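Local coordinates for glycerol Dehydrogenase (Unidentified, PDB 5XN8), which probably catalyses the NAD-dependent oxidation of glycerol to dihydroxyacetone, as a metal-dependent member of the iron-containing alcohol dehydrogenase family, at residues I79-G84 and Y105-P110; R86-V91 and D98-I103. All blocks are in the same frame, centred on the assembly; numbering follows the deposited sequence.

Contact 1 (I79-G84 and Y105-P110); sequences ILKQHG and YYQKLP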
# COMPACT_ATOMS: atom_id res chain seq x y z
N ILE A 79 39.99 -47.76 -21.50
CA ILE A 79 40.35 -48.25 -20.16
C ILE A 79 39.10 -48.73 -19.42
O ILE A 79 39.15 -49.73 -18.71
CB ILE A 79 41.09 -47.18 -19.30
CG1 ILE A 79 42.35 -46.67 -19.99
CG2 ILE A 79 41.48 -47.78 -17.95
CD1 ILE A 79 42.96 -45.42 -19.36
N LEU A 80 37.99 -48.00 -19.58
CA LEU A 80 36.71 -48.40 -18.98
C LEU A 80 36.31 -49.81 -19.43
O LEU A 80 35.97 -50.64 -18.59
CB LEU A 80 35.61 -47.38 -19.30
CG LEU A 80 34.16 -47.74 -18.90
CD1 LEU A 80 33.39 -46.51 -18.44
CD2 LEU A 80 33.39 -48.43 -20.03
N LYS A 81 36.37 -50.05 -20.74
CA LYS A 81 36.07 -51.37 -21.34
C LYS A 81 36.92 -52.50 -20.75
O LYS A 81 36.42 -53.60 -20.50
CB LYS A 81 36.28 -51.35 -22.86
CG LYS A 81 35.29 -50.52 -23.66
CD LYS A 81 33.85 -50.96 -23.58
CE LYS A 81 33.56 -52.28 -24.29
NZ LYS A 81 32.09 -52.49 -24.42
N GLN A 82 38.20 -52.23 -20.56
CA GLN A 82 39.16 -53.20 -20.02
C GLN A 82 38.79 -53.64 -18.60
O GLN A 82 38.96 -54.81 -18.26
CB GLN A 82 40.61 -52.60 -20.02
CG GLN A 82 41.72 -53.14 -20.98
CD GLN A 82 42.13 -52.17 -22.07
OE1 GLN A 82 41.27 -51.57 -22.67
NE2 GLN A 82 43.44 -52.05 -22.34
N HIS A 83 38.29 -52.71 -17.78
CA HIS A 83 37.84 -53.01 -16.41
C HIS A 83 36.37 -53.47 -16.30
O HIS A 83 35.99 -54.05 -15.28
CB HIS A 83 38.10 -51.81 -15.49
CG HIS A 83 39.51 -51.74 -15.00
ND1 HIS A 83 39.91 -52.37 -13.85
CD2 HIS A 83 40.61 -51.10 -15.48
CE1 HIS A 83 41.19 -52.16 -13.64
NE2 HIS A 83 41.64 -51.40 -14.62
N GLY A 84 35.56 -53.18 -17.31
CA GLY A 84 34.15 -53.64 -17.34
C GLY A 84 33.24 -52.94 -16.35
O GLY A 84 32.30 -53.54 -15.83
N TYR A 105 27.26 -41.54 -22.24
CA TYR A 105 26.46 -41.55 -23.46
C TYR A 105 26.91 -42.63 -24.44
O TYR A 105 26.11 -43.49 -24.82
CB TYR A 105 26.49 -40.17 -24.15
CG TYR A 105 25.87 -40.23 -25.53
CD1 TYR A 105 24.52 -40.53 -25.69
CD2 TYR A 105 26.64 -40.03 -26.67
CE1 TYR A 105 23.95 -40.62 -26.95
CE2 TYR A 105 26.09 -40.13 -27.94
CZ TYR A 105 24.74 -40.42 -28.07
OH TYR A 105 24.18 -40.51 -29.33
N TYR A 106 28.18 -42.59 -24.85
CA TYR A 106 28.68 -43.53 -25.86
C TYR A 106 28.69 -45.00 -25.40
O TYR A 106 28.55 -45.90 -26.23
CB TYR A 106 30.07 -43.12 -26.36
CG TYR A 106 30.06 -41.84 -27.18
CD1 TYR A 106 29.40 -41.79 -28.41
CD2 TYR A 106 30.71 -40.68 -26.74
CE1 TYR A 106 29.37 -40.62 -29.16
CE2 TYR A 106 30.67 -39.51 -27.48
CZ TYR A 106 30.01 -39.48 -28.69
OH TYR A 106 29.99 -38.31 -29.43
N GLN A 107 28.83 -45.24 -24.10
CA GLN A 107 28.79 -46.59 -23.53
C GLN A 107 27.42 -47.02 -22.99
O GLN A 107 27.28 -48.14 -22.53
CB GLN A 107 29.84 -46.72 -22.42
CG GLN A 107 31.28 -46.59 -22.91
CD GLN A 107 31.65 -47.68 -23.90
OE1 GLN A 107 31.95 -47.42 -25.06
NE2 GLN A 107 31.61 -48.93 -23.44
N LYS A 108 26.43 -46.13 -23.06
CA LYS A 108 25.09 -46.37 -22.51
C LYS A 108 25.16 -46.76 -21.03
O LYS A 108 24.64 -47.80 -20.62
CB LYS A 108 24.34 -47.44 -23.33
CG LYS A 108 24.27 -47.14 -24.81
CD LYS A 108 23.37 -48.14 -25.52
CE LYS A 108 23.41 -47.95 -27.03
NZ LYS A 108 24.76 -48.19 -27.60
N LEU A 109 25.83 -45.90 -20.25
CA LEU A 109 26.02 -46.12 -18.81
C LEU A 109 25.46 -44.95 -18.00
O LEU A 109 25.41 -43.81 -18.50
CB LEU A 109 27.51 -46.30 -18.48
CG LEU A 109 28.29 -47.41 -19.20
CD1 LEU A 109 29.77 -47.25 -18.95
CD2 LEU A 109 27.84 -48.81 -18.80
N PRO A 110 25.05 -45.21 -16.75
CA PRO A 110 24.63 -44.12 -15.86
C PRO A 110 25.80 -43.22 -15.47
O PRO A 110 26.95 -43.69 -15.38
CB PRO A 110 24.07 -44.86 -14.64
CG PRO A 110 24.79 -46.16 -14.63
CD PRO A 110 24.95 -46.52 -16.07
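L80 and L109 supply the apolar part of this contact, meeting tip to tip: CD1 of L80 lies 3.7 Å from CD1 of L109, and CD2 of L80 is 4.0 Å from the same methyl. With CG of L80 anti to the backbone N (chi1 173°), the isobutyl group extends from helix 70-83 toward the chain that leaves helix 94-107. Both leucines are buried.

Q107 and K81 supply the more polar part. The side chain of Q107 slides past L80 in the opposite direction, its CG standing 4.0 Å from L80 CD2, while its amide end meets the lysine chain of K81. That chain, bent at chi2 and chi3, lays its CD methylene against Q107 NE2; K81 NZ is farther off, 3.7 Å from Q107 NE2, and no hydrogen bond crosses between the segments.

Backbone geometry accounts for the placement of L109. K108 has positive phi and forms a Schellman motif with the last turn of helix 94-107, and the next residue turns its side chain back toward L80.

With 155 Å² buried in total and no polar bond across it, the contact depends on apolar packing of two buried leucines, with the partly exposed Q107 and the exposed K81 beside them.

Contact 2 (R86-V91 and D98-I103); sequences RGVVGV and DTAKAI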
# COMPACT_ATOMS: atom_id res chain seq x y z
N ARG A 86 30.41 -50.54 -14.75
CA ARG A 86 29.00 -50.41 -15.14
C ARG A 86 28.43 -48.99 -15.01
O ARG A 86 27.31 -48.74 -15.43
CB ARG A 86 28.15 -51.41 -14.34
CG ARG A 86 28.28 -52.85 -14.80
CD ARG A 86 27.45 -53.13 -16.04
NE ARG A 86 28.14 -52.87 -17.31
CZ ARG A 86 27.57 -52.49 -18.45
NH1 ARG A 86 26.25 -52.30 -18.56
NH2 ARG A 86 28.34 -52.28 -19.52
N GLY A 87 29.20 -48.06 -14.44
CA GLY A 87 28.83 -46.65 -14.40
C GLY A 87 30.04 -45.74 -14.52
O GLY A 87 31.17 -46.21 -14.56
N VAL A 88 29.78 -44.44 -14.59
CA VAL A 88 30.82 -43.41 -14.69
C VAL A 88 30.60 -42.34 -13.62
O VAL A 88 29.49 -41.83 -13.49
CB VAL A 88 30.81 -42.70 -16.06
CG1 VAL A 88 32.15 -42.01 -16.31
CG2 VAL A 88 30.50 -43.68 -17.18
N VAL A 89 31.65 -42.01 -12.87
CA VAL A 89 31.66 -40.86 -11.96
C VAL A 89 32.70 -39.86 -12.45
O VAL A 89 33.84 -40.23 -12.74
CB VAL A 89 32.02 -41.27 -10.50
CG1 VAL A 89 32.04 -40.05 -9.59
CG2 VAL A 89 31.05 -42.32 -9.98
N GLY A 90 32.30 -38.60 -12.57
CA GLY A 90 33.22 -37.49 -12.81
C GLY A 90 33.29 -36.65 -11.54
O GLY A 90 32.25 -36.33 -10.95
N VAL A 91 34.50 -36.30 -11.11
CA VAL A 91 34.74 -35.42 -9.96
C VAL A 91 35.61 -34.26 -10.44
O VAL A 91 36.61 -34.49 -11.11
CB VAL A 91 35.46 -36.16 -8.81
CG1 VAL A 91 35.35 -35.38 -7.51
CG2 VAL A 91 34.88 -37.55 -8.62
N ASP A 98 31.98 -32.97 -18.06
CA ASP A 98 31.53 -33.11 -19.45
C ASP A 98 32.10 -34.35 -20.13
O ASP A 98 31.44 -34.94 -20.98
CB ASP A 98 31.88 -31.85 -20.27
CG ASP A 98 31.00 -30.66 -19.93
OD1 ASP A 98 30.25 -30.71 -18.92
OD2 ASP A 98 31.04 -29.67 -20.70
N THR A 99 33.33 -34.72 -19.79
CA THR A 99 33.94 -35.95 -20.30
C THR A 99 33.29 -37.21 -19.72
O THR A 99 33.17 -38.23 -20.41
CB THR A 99 35.46 -36.00 -20.03
OG1 THR A 99 36.05 -34.79 -20.51
CG2 THR A 99 36.11 -37.19 -20.73
N ALA A 100 32.88 -37.14 -18.46
CA ALA A 100 32.14 -38.23 -17.83
C ALA A 100 30.76 -38.44 -18.48
O ALA A 100 30.31 -39.58 -18.59
CB ALA A 100 31.99 -37.98 -16.34
N LYS A 101 30.12 -37.36 -18.92
CA LYS A 101 28.82 -37.43 -19.61
C LYS A 101 28.94 -38.09 -20.97
O LYS A 101 28.10 -38.92 -21.33
CB LYS A 101 28.22 -36.02 -19.82
CG LYS A 101 27.72 -35.34 -18.56
CD LYS A 101 27.21 -33.94 -18.89
CE LYS A 101 27.01 -33.07 -17.66
NZ LYS A 101 26.98 -31.62 -18.02
N ALA A 102 29.97 -37.72 -21.71
CA ALA A 102 30.25 -38.30 -23.03
C ALA A 102 30.51 -39.80 -22.95
O ALA A 102 29.94 -40.57 -23.72
CB ALA A 102 31.44 -37.60 -23.69
N ILE A 103 31.36 -40.20 -21.99
CA ILE A 103 31.66 -41.61 -21.75
C ILE A 103 30.38 -42.40 -21.44
O ILE A 103 30.17 -43.49 -21.98
CB ILE A 103 32.68 -41.80 -20.60
CG1 ILE A 103 34.05 -41.24 -20.99
CG2 ILE A 103 32.85 -43.27 -20.22
CD1 ILE A 103 34.92 -40.85 -19.81
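V88, G90, A100 and I103 form the close interface between strand 87-92 and helix 94-107, the first two elements of a beta-alpha-beta unit in the parallel sheet of the nucleotide-binding domain. Within the segments, the strand and helix axes approach to 7.5 Å and run nearly antiparallel, at 170°, as expected for a helix returning over the sheet before strand 111-115.

The tightest backbone approach is at G90, whose CA is 5.2 Å from CA of A100. The small methyl of A100 points at the strand and rests directly against the backbone of G90, which has no side chain. Two residues earlier, on the same face of the strand, V88 reaches the helix with both its methyls. CG1, anti to the backbone N (chi1 -161°), faces the A100 carbonyl O at 3.8 Å, and CG2 lies 3.9 Å from CG2 of I103. The V88 and I103 side chains cross at about a right angle, while I103 also touches I77 and L80 of helix 70-83.

Packing between the segments thins away from this row. V89 and V91 point away from the helix, and V89 packs on strands 31-36 and 111-115. At the other end of the strand segment, exposed R86 makes no contact with the helix. On the helix, K101 also points away; its NZ forms a salt bridge with D98 and hydrogen bonds with the carbonyls of A122 and L127. T116 and G94, probable NAD-binding residues, lie nearby. No hydrogen bond joins the two segments; A100 CB sits 3.8 Å from both CA and N of G90.

The centres of contacts 1 and 2 are 9 Å apart, and helix 94-107 serves both. Along the chain the order is helix 70-83, strand 87-92, helix 94-107 and then the run into strand 111-115, with contact 2 falling between the two segments of contact 1. They join directly where L80 CD1 packs 3.7 Å from I103 CG2, so one apolar layer spans both helices and the strand. Beyond it, a probable backbone hydrogen bond from V88 N to P110 O, 3.0 Å long, begins the pairing of neighbouring parallel strands. Contact 2 lays helix 94-107 on strand 87-92, nearer the probable NAD site; contact 1, farther from the chain's centre, joins that helix's C-terminal end to helix 70-83.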